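Local atomic coordinates of putative oxidoreductase YfjR (Streptomyces aurantiacus, PDB entry 4OQZ), a protein that reduces imines to S-configured amines, probably with hydride from NADPH bound by its Rossmann-fold domain. Residues A16-Y21 with Y26-W31; K47-A50 with Q54-S57; L64-Y69 with Y73-G78; W184-L189 with A198-Y203. All coordinates share one frame; numbering follows the deposited sequence.

Interaction 1 (A16-Y21 with Y26-W31)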
loop_
_atom_site.group_PDB
_atom_site.type_symbol
_atom_site.label_atom_id
_atom_site.label_comp_id
_atom_site.label_asym_id
_atom_site.label_seq_id
_atom_site.Cartn_x
_atom_site.Cartn_y
_atom_site.Cartn_z
ATOM N N ALA A 16 9.722 -23.179 13.390
ATOM C CA ALA A 16 8.409 -22.849 13.956
ATOM C C ALA A 16 7.358 -23.915 13.581
ATOM O O ALA A 16 6.516 -24.245 14.429
ATOM C CB ALA A 16 7.973 -21.472 13.536
ATOM N N MET A 17 7.458 -24.489 12.357
ATOM C CA MET A 17 6.553 -25.539 11.843
ATOM C C MET A 17 6.705 -26.825 12.681
ATOM O O MET A 17 5.716 -27.320 13.229
ATOM C CB MET A 17 6.804 -25.823 10.333
ATOM C CG MET A 17 6.404 -24.662 9.448
ATOM S SD MET A 17 6.934 -24.805 7.721
ATOM C CE MET A 17 6.651 -23.073 7.183
ATOM N N ALA A 18 7.939 -27.318 12.840
ATOM C CA ALA A 18 8.232 -28.479 13.695
ATOM C C ALA A 18 7.708 -28.342 15.148
ATOM O O ALA A 18 7.117 -29.286 15.665
ATOM C CB ALA A 18 9.712 -28.777 13.685
ATOM N N ALA A 19 7.883 -27.171 15.779
ATOM C CA ALA A 19 7.420 -26.887 17.146
ATOM C C ALA A 19 5.873 -26.918 17.226
ATOM O O ALA A 19 5.330 -27.430 18.207
ATOM C CB ALA A 19 7.947 -25.529 17.611
ATOM N N ALA A 20 5.174 -26.397 16.186
ATOM C CA ALA A 20 3.712 -26.448 16.073
ATOM C C ALA A 20 3.277 -27.927 15.950
ATOM O O ALA A 20 2.350 -28.345 16.653
ATOM C CB ALA A 20 3.260 -25.670 14.856
ATOM N N TYR A 21 4.010 -28.736 15.136
ATOM C CA TYR A 21 3.722 -30.170 15.046
ATOM C C TYR A 21 3.948 -30.898 16.373
ATOM O O TYR A 21 3.090 -31.676 16.784
ATOM C CB TYR A 21 4.464 -30.842 13.871
ATOM C CG TYR A 21 3.819 -30.587 12.531
ATOM C CD1 TYR A 21 2.596 -31.164 12.198
ATOM C CD2 TYR A 21 4.439 -29.782 11.579
ATOM C CE1 TYR A 21 1.987 -30.919 10.961
ATOM C CE2 TYR A 21 3.847 -29.538 10.339
ATOM C CZ TYR A 21 2.612 -30.096 10.039
ATOM O OH TYR A 21 2.032 -29.854 8.813
ATOM N N TYR A 26 2.406 -34.475 17.342
ATOM C CA TYR A 26 2.944 -35.197 16.183
ATOM C C TYR A 26 4.310 -35.782 16.473
ATOM O O TYR A 26 5.170 -35.128 17.056
ATOM C CB TYR A 26 3.059 -34.287 14.947
ATOM C CG TYR A 26 1.767 -34.002 14.221
ATOM C CD1 TYR A 26 0.853 -33.073 14.720
ATOM C CD2 TYR A 26 1.512 -34.557 12.976
ATOM C CE1 TYR A 26 -0.315 -32.760 14.024
ATOM C CE2 TYR A 26 0.353 -34.246 12.264
ATOM C CZ TYR A 26 -0.566 -33.359 12.799
ATOM O OH TYR A 26 -1.721 -33.075 12.111
ATOM N N GLU A 27 4.513 -37.026 16.029
ATOM C CA GLU A 27 5.787 -37.706 16.058
ATOM C C GLU A 27 6.589 -36.972 14.970
ATOM O O GLU A 27 6.199 -37.005 13.803
ATOM C CB GLU A 27 5.584 -39.188 15.688
ATOM C CG GLU A 27 4.686 -39.959 16.645
ATOM C CD GLU A 27 4.234 -41.306 16.120
ATOM O OE1 GLU A 27 4.972 -42.294 16.325
ATOM O OE2 GLU A 27 3.149 -41.377 15.496
ATOM N N VAL A 28 7.619 -36.198 15.356
ATOM C CA VAL A 28 8.361 -35.392 14.362
ATOM C C VAL A 28 9.780 -35.893 14.007
ATOM O O VAL A 28 10.614 -36.056 14.899
ATOM C CB VAL A 28 8.318 -33.870 14.686
ATOM C CG1 VAL A 28 9.049 -33.050 13.626
ATOM C CG2 VAL A 28 6.877 -33.382 14.795
ATOM N N THR A 29 10.042 -36.071 12.689
ATOM C CA THR A 29 11.347 -36.450 12.118
ATOM C C THR A 29 11.874 -35.229 11.368
ATOM O O THR A 29 11.110 -34.570 10.667
ATOM C CB THR A 29 11.243 -37.710 11.229
ATOM O OG1 THR A 29 10.614 -38.744 11.981
ATOM C CG2 THR A 29 12.608 -38.210 10.756
ATOM N N LEU A 30 13.155 -34.883 11.564
ATOM C CA LEU A 30 13.746 -33.685 10.950
ATOM C C LEU A 30 14.977 -33.974 10.090
ATOM O O LEU A 30 15.535 -35.060 10.142
ATOM C CB LEU A 30 14.201 -32.681 12.047
ATOM C CG LEU A 30 13.273 -32.297 13.192
ATOM C CD1 LEU A 30 14.076 -31.690 14.312
ATOM C CD2 LEU A 30 12.225 -31.306 12.741
ATOM N N TRP A 31 15.417 -32.935 9.355
ATOM C CA TRP A 31 16.659 -32.805 8.612
ATOM C C TRP A 31 17.013 -31.335 8.319
ATOM O O TRP A 31 16.130 -30.532 8.008
ATOM C CB TRP A 31 16.736 -33.671 7.347
ATOM C CG TRP A 31 18.158 -33.798 6.878
ATOM C CD1 TRP A 31 19.125 -34.600 7.411
ATOM C CD2 TRP A 31 18.822 -32.936 5.942
ATOM N NE1 TRP A 31 20.338 -34.345 6.810
ATOM C CE2 TRP A 31 20.181 -33.326 5.905
ATOM C CE3 TRP A 31 18.399 -31.867 5.128
ATOM C CZ2 TRP A 31 21.112 -32.715 5.055
ATOM C CZ3 TRP A 31 19.323 -31.262 4.288
ATOM C CH2 TRP A 31 20.658 -31.696 4.244
#
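The ring of Tyr21 turns its edge to the face of Tyr26 in a T-shaped stack. Tyr21 CD1 sits 3.4 Å above the plane of the Tyr26 ring, over its centre, while Tyr26 CD1 lies in the plane of the Tyr21 ring at its edge. The centroids are 4.8 Å apart and the planes meet at 78°. With its CG beside the backbone N, Tyr26 holds its ring back against the helix end, under CD1 of Tyr21. The turn after the helix is tied by Tyr26 N, which donates to Tyr21 O at 2.9 Å. The hydroxyl of Tyr21 is bonded to Ala147 O. An alanine at Tyr26 is likely to leave the edge of Tyr21 without its aromatic face and open a gap toward Val150. Further along, Val28 CG2 packs on Tyr21 CB at 3.6 Å, and Leu30 CD2 reaches Ala18 CB at 3.7 Å. The small Ala18 suits the place where the helix faces the strand, since its methyl leaves room for Val28 and Leu30 of the strand. The 16-21 part of helix 12-23 runs at 157° to strand 27-31, nearly antiparallel, as in the first beta-alpha-beta unit of a Rossmann fold.

Interaction 2 (K47-A50 with Q54-S57)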
loop_
_atom_site.group_PDB
_atom_site.type_symbol
_atom_site.label_atom_id
_atom_site.label_comp_id
_atom_site.label_asym_id
_atom_site.label_seq_id
_atom_site.Cartn_x
_atom_site.Cartn_y
_atom_site.Cartn_z
ATOM N N LYS A 47 12.994 -36.120 16.276
ATOM C CA LYS A 47 14.056 -37.063 15.900
ATOM C C LYS A 47 14.844 -36.474 14.735
ATOM O O LYS A 47 14.249 -36.094 13.716
ATOM C CB LYS A 47 13.478 -38.446 15.514
ATOM C CG LYS A 47 12.345 -38.944 16.412
ATOM C CD LYS A 47 11.557 -40.062 15.750
ATOM C CE LYS A 47 10.409 -40.547 16.603
ATOM N NZ LYS A 47 9.824 -41.809 16.072
ATOM N N LEU A 48 16.167 -36.356 14.900
ATOM C CA LEU A 48 17.061 -35.816 13.878
ATOM C C LEU A 48 17.473 -36.954 12.960
ATOM O O LEU A 48 17.968 -37.963 13.454
ATOM C CB LEU A 48 18.315 -35.241 14.561
ATOM C CG LEU A 48 19.110 -34.161 13.822
ATOM C CD1 LEU A 48 19.827 -33.267 14.817
ATOM C CD2 LEU A 48 20.173 -34.769 12.924
ATOM N N ALA A 49 17.294 -36.818 11.637
ATOM C CA ALA A 49 17.747 -37.885 10.725
ATOM C C ALA A 49 19.224 -37.663 10.392
ATOM O O ALA A 49 19.715 -36.537 10.514
ATOM C CB ALA A 49 16.914 -37.892 9.452
ATOM N N ALA A 50 19.953 -38.724 9.998
ATOM C CA ALA A 50 21.357 -38.522 9.656
ATOM C C ALA A 50 21.510 -38.072 8.206
ATOM O O ALA A 50 22.540 -37.493 7.850
ATOM C CB ALA A 50 22.156 -39.775 9.923
ATOM N N GLN A 54 16.497 -40.911 5.053
ATOM C CA GLN A 54 15.884 -41.403 6.287
ATOM C C GLN A 54 14.779 -40.469 6.747
ATOM O O GLN A 54 13.749 -40.943 7.229
ATOM C CB GLN A 54 16.942 -41.584 7.380
ATOM C CG GLN A 54 17.961 -42.687 7.056
ATOM C CD GLN A 54 17.439 -44.085 7.288
ATOM O OE1 GLN A 54 16.925 -44.408 8.369
ATOM N NE2 GLN A 54 17.630 -44.971 6.303
ATOM N N ALA A 55 14.970 -39.148 6.555
ATOM C CA ALA A 55 13.959 -38.137 6.882
ATOM C C ALA A 55 12.710 -38.368 6.012
ATOM O O ALA A 55 11.612 -38.379 6.561
ATOM C CB ALA A 55 14.514 -36.739 6.661
ATOM N N LEU A 56 12.887 -38.617 4.688
ATOM C CA LEU A 56 11.809 -38.861 3.705
ATOM C C LEU A 56 11.035 -40.159 3.935
ATOM O O LEU A 56 9.808 -40.136 3.999
ATOM C CB LEU A 56 12.349 -38.886 2.256
ATOM C CG LEU A 56 12.923 -37.600 1.688
ATOM C CD1 LEU A 56 13.856 -37.903 0.554
ATOM C CD2 LEU A 56 11.845 -36.663 1.235
ATOM N N SER A 57 11.746 -41.290 4.038
ATOM C CA SER A 57 11.114 -42.595 4.218
ATOM C C SER A 57 10.424 -42.826 5.575
ATOM O O SER A 57 9.707 -43.819 5.731
ATOM C CB SER A 57 12.066 -43.733 3.838
ATOM O OG SER A 57 13.373 -43.541 4.354
#
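Gln54 and Ala55 at the start of helix 52-57 close over Ala49, just past strand 47-48, the outermost strand on this side of the Rossmann sheet. The side chain of Gln54 sets out toward that strand end, and its CB lies 4.2 Å from Ala49 CB, a long approach. There the approach stops. CG stands anti to the carbonyl carbon (chi1 -66°) and a second bend follows at CG (chi2 -78°), carrying CD and the amide atoms OE1 and NE2 away from 47-50 into the exposed surface. A glutamine suits such a place: its aliphatic root helps cover the alanine while its polar end stays at the surface. Ala49 and Ala55, by contrast, are buried, and their small size lets the chain turn from strand into helix with the two backbones close, CA to CA 5.4 Å. No hydrogen bond joins the two segments. Ala49 is held to the sheet by backbone bonding with Leu30, and Ala55 O accepts a bond from Thr6 OG1 while its methyl packs on Ile8 of strand 4-8. Between the segments, the methyl of Ala49 has Ala55 N at 3.7 Å and Ala55 CB at 3.9 Å.

Interaction 3 (L64-Y69 with Y73-G78)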
loop_
_atom_site.group_PDB
_atom_site.type_symbol
_atom_site.label_atom_id
_atom_site.label_comp_id
_atom_site.label_asym_id
_atom_site.label_seq_id
_atom_site.Cartn_x
_atom_site.Cartn_y
_atom_site.Cartn_z
ATOM N N LEU A 64 8.610 -29.333 3.368
ATOM C CA LEU A 64 9.871 -28.713 2.942
ATOM C C LEU A 64 9.837 -27.184 3.150
ATOM O O LEU A 64 8.922 -26.509 2.685
ATOM C CB LEU A 64 10.225 -29.037 1.491
ATOM C CG LEU A 64 10.302 -30.504 1.130
ATOM C CD1 LEU A 64 9.690 -30.742 -0.197
ATOM C CD2 LEU A 64 11.737 -31.005 1.183
ATOM N N SER A 65 10.836 -26.661 3.868
ATOM C CA SER A 65 10.996 -25.231 4.115
ATOM C C SER A 65 12.461 -24.859 3.891
ATOM O O SER A 65 13.211 -24.627 4.838
ATOM C CB SER A 65 10.540 -24.845 5.521
ATOM O OG SER A 65 10.391 -23.433 5.530
ATOM N N LEU A 66 12.862 -24.855 2.614
ATOM C CA LEU A 66 14.220 -24.544 2.176
ATOM C C LEU A 66 14.299 -23.115 1.626
ATOM O O LEU A 66 13.284 -22.411 1.605
ATOM C CB LEU A 66 14.665 -25.585 1.132
ATOM C CG LEU A 66 15.540 -26.736 1.647
ATOM C CD1 LEU A 66 14.743 -27.748 2.486
ATOM C CD2 LEU A 66 16.187 -27.455 0.491
ATOM N N ILE A 67 15.502 -22.673 1.212
ATOM C CA ILE A 67 15.744 -21.316 0.699
ATOM C C ILE A 67 14.861 -21.009 -0.520
ATOM O O ILE A 67 14.151 -19.998 -0.540
ATOM C CB ILE A 67 17.262 -21.076 0.404
ATOM C CG1 ILE A 67 18.162 -21.610 1.550
ATOM C CG2 ILE A 67 17.549 -19.590 0.124
ATOM C CD1 ILE A 67 19.408 -22.505 1.075
ATOM N N ASP A 68 14.883 -21.914 -1.504
ATOM C CA ASP A 68 14.180 -21.803 -2.780
ATOM C C ASP A 68 14.042 -23.213 -3.412
ATOM O O ASP A 68 14.408 -24.202 -2.766
ATOM C CB ASP A 68 15.015 -20.883 -3.702
ATOM C CG ASP A 68 16.516 -21.166 -3.662
ATOM O OD1 ASP A 68 17.273 -20.283 -3.215
ATOM O OD2 ASP A 68 16.917 -22.294 -3.997
ATOM N N TYR A 69 13.533 -23.303 -4.676
ATOM C CA TYR A 69 13.413 -24.583 -5.379
ATOM C C TYR A 69 14.765 -25.098 -5.827
ATOM O O TYR A 69 14.964 -26.307 -5.829
ATOM C CB TYR A 69 12.382 -24.550 -6.529
ATOM C CG TYR A 69 10.963 -24.341 -6.043
ATOM C CD1 TYR A 69 10.312 -25.312 -5.287
ATOM C CD2 TYR A 69 10.277 -23.165 -6.320
ATOM C CE1 TYR A 69 9.015 -25.115 -4.819
ATOM C CE2 TYR A 69 8.989 -22.946 -5.833
ATOM C CZ TYR A 69 8.359 -23.927 -5.087
ATOM O OH TYR A 69 7.096 -23.719 -4.592
ATOM N N TYR A 73 16.635 -29.458 -5.069
ATOM C CA TYR A 73 17.276 -30.479 -5.913
ATOM C C TYR A 73 18.529 -31.103 -5.289
ATOM O O TYR A 73 18.927 -32.206 -5.686
ATOM C CB TYR A 73 17.568 -29.936 -7.321
ATOM C CG TYR A 73 16.324 -29.496 -8.060
ATOM C CD1 TYR A 73 15.555 -30.409 -8.778
ATOM C CD2 TYR A 73 15.904 -28.170 -8.031
ATOM C CE1 TYR A 73 14.394 -30.013 -9.443
ATOM C CE2 TYR A 73 14.741 -27.763 -8.684
ATOM C CZ TYR A 73 13.993 -28.686 -9.393
ATOM O OH TYR A 73 12.859 -28.273 -10.047
ATOM N N GLY A 74 19.124 -30.391 -4.328
ATOM C CA GLY A 74 20.293 -30.824 -3.570
ATOM C C GLY A 74 19.927 -31.858 -2.523
ATOM O O GLY A 74 20.644 -32.850 -2.359
ATOM N N VAL A 75 18.795 -31.630 -1.804
ATOM C CA VAL A 75 18.266 -32.550 -0.789
ATOM C C VAL A 75 17.941 -33.899 -1.467
ATOM O O VAL A 75 18.418 -34.950 -1.033
ATOM C CB VAL A 75 17.053 -31.932 -0.033
ATOM C CG1 VAL A 75 16.217 -32.991 0.681
ATOM C CG2 VAL A 75 17.512 -30.864 0.954
ATOM N N LEU A 76 17.210 -33.835 -2.585
ATOM C CA LEU A 76 16.789 -34.986 -3.380
ATOM C C LEU A 76 17.927 -35.687 -4.141
ATOM O O LEU A 76 17.730 -36.816 -4.588
ATOM C CB LEU A 76 15.649 -34.567 -4.330
ATOM C CG LEU A 76 14.207 -34.590 -3.765
ATOM C CD1 LEU A 76 13.967 -33.500 -2.737
ATOM C CD2 LEU A 76 13.194 -34.445 -4.876
ATOM N N GLU A 77 19.115 -35.046 -4.254
ATOM C CA GLU A 77 20.293 -35.565 -4.965
ATOM C C GLU A 77 20.924 -36.837 -4.351
ATOM O O GLU A 77 22.019 -36.788 -3.778
ATOM C CB GLU A 77 21.337 -34.452 -5.178
ATOM C CG GLU A 77 22.003 -34.504 -6.543
ATOM C CD GLU A 77 23.507 -34.298 -6.571
ATOM O OE1 GLU A 77 24.046 -33.661 -5.638
ATOM O OE2 GLU A 77 24.146 -34.760 -7.546
ATOM N N GLY A 78 20.247 -37.970 -4.537
ATOM C CA GLY A 78 20.670 -39.279 -4.041
ATOM C C GLY A 78 19.612 -39.965 -3.196
ATOM O O GLY A 78 19.771 -41.128 -2.814
#
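Tyr69 and Tyr73 lie one helical turn apart, their CA atoms separated by 7.1 Å, whereas Leu66 and Val75 are farther apart, CA to CA 9.4 Å. Between strand 61-64 and helix 69-75 the chain runs through an irregular loop. Asp68 takes the N-cap position there, its OD2 receiving the N-H of Ala71. At the other end the weakly bonded helix gives way to an inverse gamma turn centred on Glu77, and Gly78 follows at a positive phi of 125°, where a CB would jam against the preceding carbonyl oxygen. Among the side chains, Tyr73 comes closest: its CD2 is 3.0 Å and its CE2 3.2 Å from Tyr69 O, which approaches the ring obliquely. This follows from CG standing beside the backbone N (chi1 -60°), which folds the ring back along its own helix. Replacing Tyr73 with an alanine is likely to uncover Tyr69 O and open a gap toward Ala101 of helix 96-108. The opposing branched residues bridge the wider part, with Leu66 CD2 against Val75 CG2 at 3.7 Å. Leu66 N is bonded to Ser92 OG, and the Leu66 side chain touches the apparent GxGxxG turn. This is the first half of a Rossmann beta-alpha-beta crossover, strand 61-64 into helix 69-75 on the way to parallel strand 87-90; the loop after the C-terminal end of strand 61-64 is consistent with a place beside the NADPH site.

Interaction 4 (W184-L189 with A198-Y203)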
loop_
_atom_site.group_PDB
_atom_site.type_symbol
_atom_site.label_atom_id
_atom_site.label_comp_id
_atom_site.label_asym_id
_atom_site.label_seq_id
_atom_site.Cartn_x
_atom_site.Cartn_y
_atom_site.Cartn_z
ATOM N N TRP A 184 8.122 3.608 4.640
ATOM C CA TRP A 184 9.498 4.063 4.952
ATOM C C TRP A 184 9.683 5.455 4.366
ATOM O O TRP A 184 10.269 6.305 5.012
ATOM C CB TRP A 184 10.598 3.129 4.421
ATOM C CG TRP A 184 10.634 1.694 4.886
ATOM C CD1 TRP A 184 11.334 0.685 4.294
ATOM C CD2 TRP A 184 10.038 1.125 6.067
ATOM N NE1 TRP A 184 11.149 -0.491 4.982
ATOM C CE2 TRP A 184 10.372 -0.248 6.083
ATOM C CE3 TRP A 184 9.185 1.618 7.074
ATOM C CZ2 TRP A 184 9.917 -1.122 7.079
ATOM C CZ3 TRP A 184 8.760 0.753 8.069
ATOM C CH2 TRP A 184 9.124 -0.597 8.063
ATOM N N GLN A 185 9.080 5.715 3.177
ATOM C CA GLN A 185 9.105 7.039 2.561
ATOM C C GLN A 185 8.356 8.122 3.388
ATOM O O GLN A 185 8.823 9.260 3.469
ATOM C CB GLN A 185 8.554 6.972 1.134
ATOM C CG GLN A 185 8.697 8.277 0.378
ATOM C CD GLN A 185 10.091 8.536 -0.113
ATOM O OE1 GLN A 185 10.804 7.629 -0.566
ATOM N NE2 GLN A 185 10.509 9.787 -0.040
ATOM N N ALA A 186 7.212 7.755 3.991
ATOM C CA ALA A 186 6.367 8.617 4.825
ATOM C C ALA A 186 7.117 8.977 6.100
ATOM O O ALA A 186 7.147 10.149 6.491
ATOM C CB ALA A 186 5.074 7.880 5.180
ATOM N N VAL A 187 7.714 7.965 6.750
ATOM C CA VAL A 187 8.556 8.139 7.970
ATOM C C VAL A 187 9.669 9.120 7.715
ATOM O O VAL A 187 9.811 10.078 8.486
ATOM C CB VAL A 187 8.997 6.798 8.626
ATOM C CG1 VAL A 187 9.961 7.010 9.798
ATOM C CG2 VAL A 187 7.774 6.029 9.125
ATOM N N ALA A 188 10.397 8.949 6.585
ATOM C CA ALA A 188 11.507 9.827 6.208
ATOM C C ALA A 188 11.066 11.270 5.978
ATOM O O ALA A 188 11.740 12.175 6.465
ATOM C CB ALA A 188 12.261 9.284 4.998
ATOM N N LEU A 189 9.912 11.500 5.307
ATOM C CA LEU A 189 9.438 12.867 5.067
ATOM C C LEU A 189 8.958 13.570 6.341
ATOM O O LEU A 189 9.301 14.727 6.570
ATOM C CB LEU A 189 8.358 12.916 3.958
ATOM C CG LEU A 189 7.775 14.294 3.609
ATOM C CD1 LEU A 189 8.789 15.177 2.872
ATOM C CD2 LEU A 189 6.529 14.150 2.783
ATOM N N ALA A 198 5.372 6.753 14.988
ATOM C CA ALA A 198 4.154 6.469 15.758
ATOM C C ALA A 198 3.124 7.602 15.650
ATOM O O ALA A 198 1.954 7.395 15.982
ATOM C CB ALA A 198 4.512 6.223 17.224
ATOM N N ASP A 199 3.573 8.801 15.245
ATOM C CA ASP A 199 2.755 9.986 15.069
ATOM C C ASP A 199 1.908 9.791 13.799
ATOM O O ASP A 199 0.713 10.059 13.804
ATOM C CB ASP A 199 3.645 11.237 14.880
ATOM C CG ASP A 199 4.270 11.846 16.124
ATOM O OD1 ASP A 199 4.514 11.101 17.091
ATOM O OD2 ASP A 199 4.601 13.051 16.091
ATOM N N ILE A 200 2.548 9.303 12.728
ATOM C CA ILE A 200 1.925 9.062 11.428
ATOM C C ILE A 200 1.345 7.648 11.326
ATOM O O ILE A 200 0.486 7.412 10.480
ATOM C CB ILE A 200 2.869 9.455 10.245
ATOM C CG1 ILE A 200 4.081 8.506 10.102
ATOM C CG2 ILE A 200 3.277 10.948 10.326
ATOM C CD1 ILE A 200 4.929 8.798 8.858
ATOM N N ALA A 201 1.771 6.716 12.211
ATOM C CA ALA A 201 1.231 5.345 12.188
ATOM C C ALA A 201 -0.322 5.266 12.096
ATOM O O ALA A 201 -0.818 4.468 11.290
ATOM C CB ALA A 201 1.724 4.537 13.382
ATOM N N PRO A 202 -1.107 6.009 12.928
ATOM C CA PRO A 202 -2.570 5.887 12.827
ATOM C C PRO A 202 -3.113 6.300 11.456
ATOM O O PRO A 202 -3.982 5.624 10.926
ATOM C CB PRO A 202 -3.095 6.803 13.946
ATOM C CG PRO A 202 -1.912 7.073 14.834
ATOM C CD PRO A 202 -0.727 7.012 13.948
ATOM N N TYR A 203 -2.559 7.365 10.878
ATOM C CA TYR A 203 -2.944 7.888 9.579
ATOM C C TYR A 203 -2.662 6.920 8.443
ATOM O O TYR A 203 -3.506 6.743 7.566
ATOM C CB TYR A 203 -2.262 9.245 9.351
ATOM C CG TYR A 203 -2.752 10.312 10.314
ATOM C CD1 TYR A 203 -4.019 10.869 10.182
ATOM C CD2 TYR A 203 -1.957 10.744 11.372
ATOM C CE1 TYR A 203 -4.492 11.818 11.087
ATOM C CE2 TYR A 203 -2.401 11.732 12.257
ATOM C CZ TYR A 203 -3.671 12.270 12.106
ATOM O OH TYR A 203 -4.129 13.239 12.973
#
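Two helices of the C-terminal domain, the long helix 163-191 and the shorter helix 197-209, pack side by side, and the segments 184-189 and 198-203 meet here through Ile200. It reaches across from the second helix and sets the end of its longer branch against the turn at Ala186 and Val187. Its CG1 takes the crowded position between the backbone N and the carbonyl carbon (chi1 70°), and the branch then runs out extended (chi2 174°), which brings CD1 onto the opposite helix. That methyl lies 3.5 Å from Ala186 O and 3.6 Å from Val187 N, so it rests on the peptide link as well as on side chains. The beta-branched isoleucine, with an ethyl arm that can run out straight, fits a site where the facing residue, Ala186, is small enough to let it approach the backbone. No hydrogen bond crosses the contact; Tyr183 and Ala190 of the long helix also touch Ile200. Just beyond, the second helix is kinked: Pro202 has no N-H to give, and the N of Tyr203 also lacks a bond to the preceding turn. Other residues of both segments meet the second subunit: Tyr203 OH is bonded to OD2 of Asp156 of the second subunit, and Trp184 meets Tyr218 of that subunit edge-to-face. Around Ile200 CD1 the apolar contact is completed by Ala186 CB at 3.8 Å and Val187 CG2 at 4.0 Å.

Overall arrangement
Interactions 1, 2 and 3 follow one another along the chain within the nucleotide-binding domain, with centres 12 to 18 Å apart. Strands 27-31 and 47-48 join interactions 1 and 2 as sheet neighbours, with a probable hydrogen bond from Leu30 N to Lys47 O of 2.7 Å. Trp31 links all three: its CB packs on Ala55 CB at 3.9 Å and its CZ3 on Val75 CG2 at 3.8 Å. Interaction 4 stands apart in the helical C-terminal domain, its centre about 39 Å from that of interaction 1 and 48 Å from that of interaction 2. As in related dehydrogenases, the cofactor probably lies along the GxGxxG turn, near interactions 1 and 3, whereas interaction 4 belongs to the dimer-forming part.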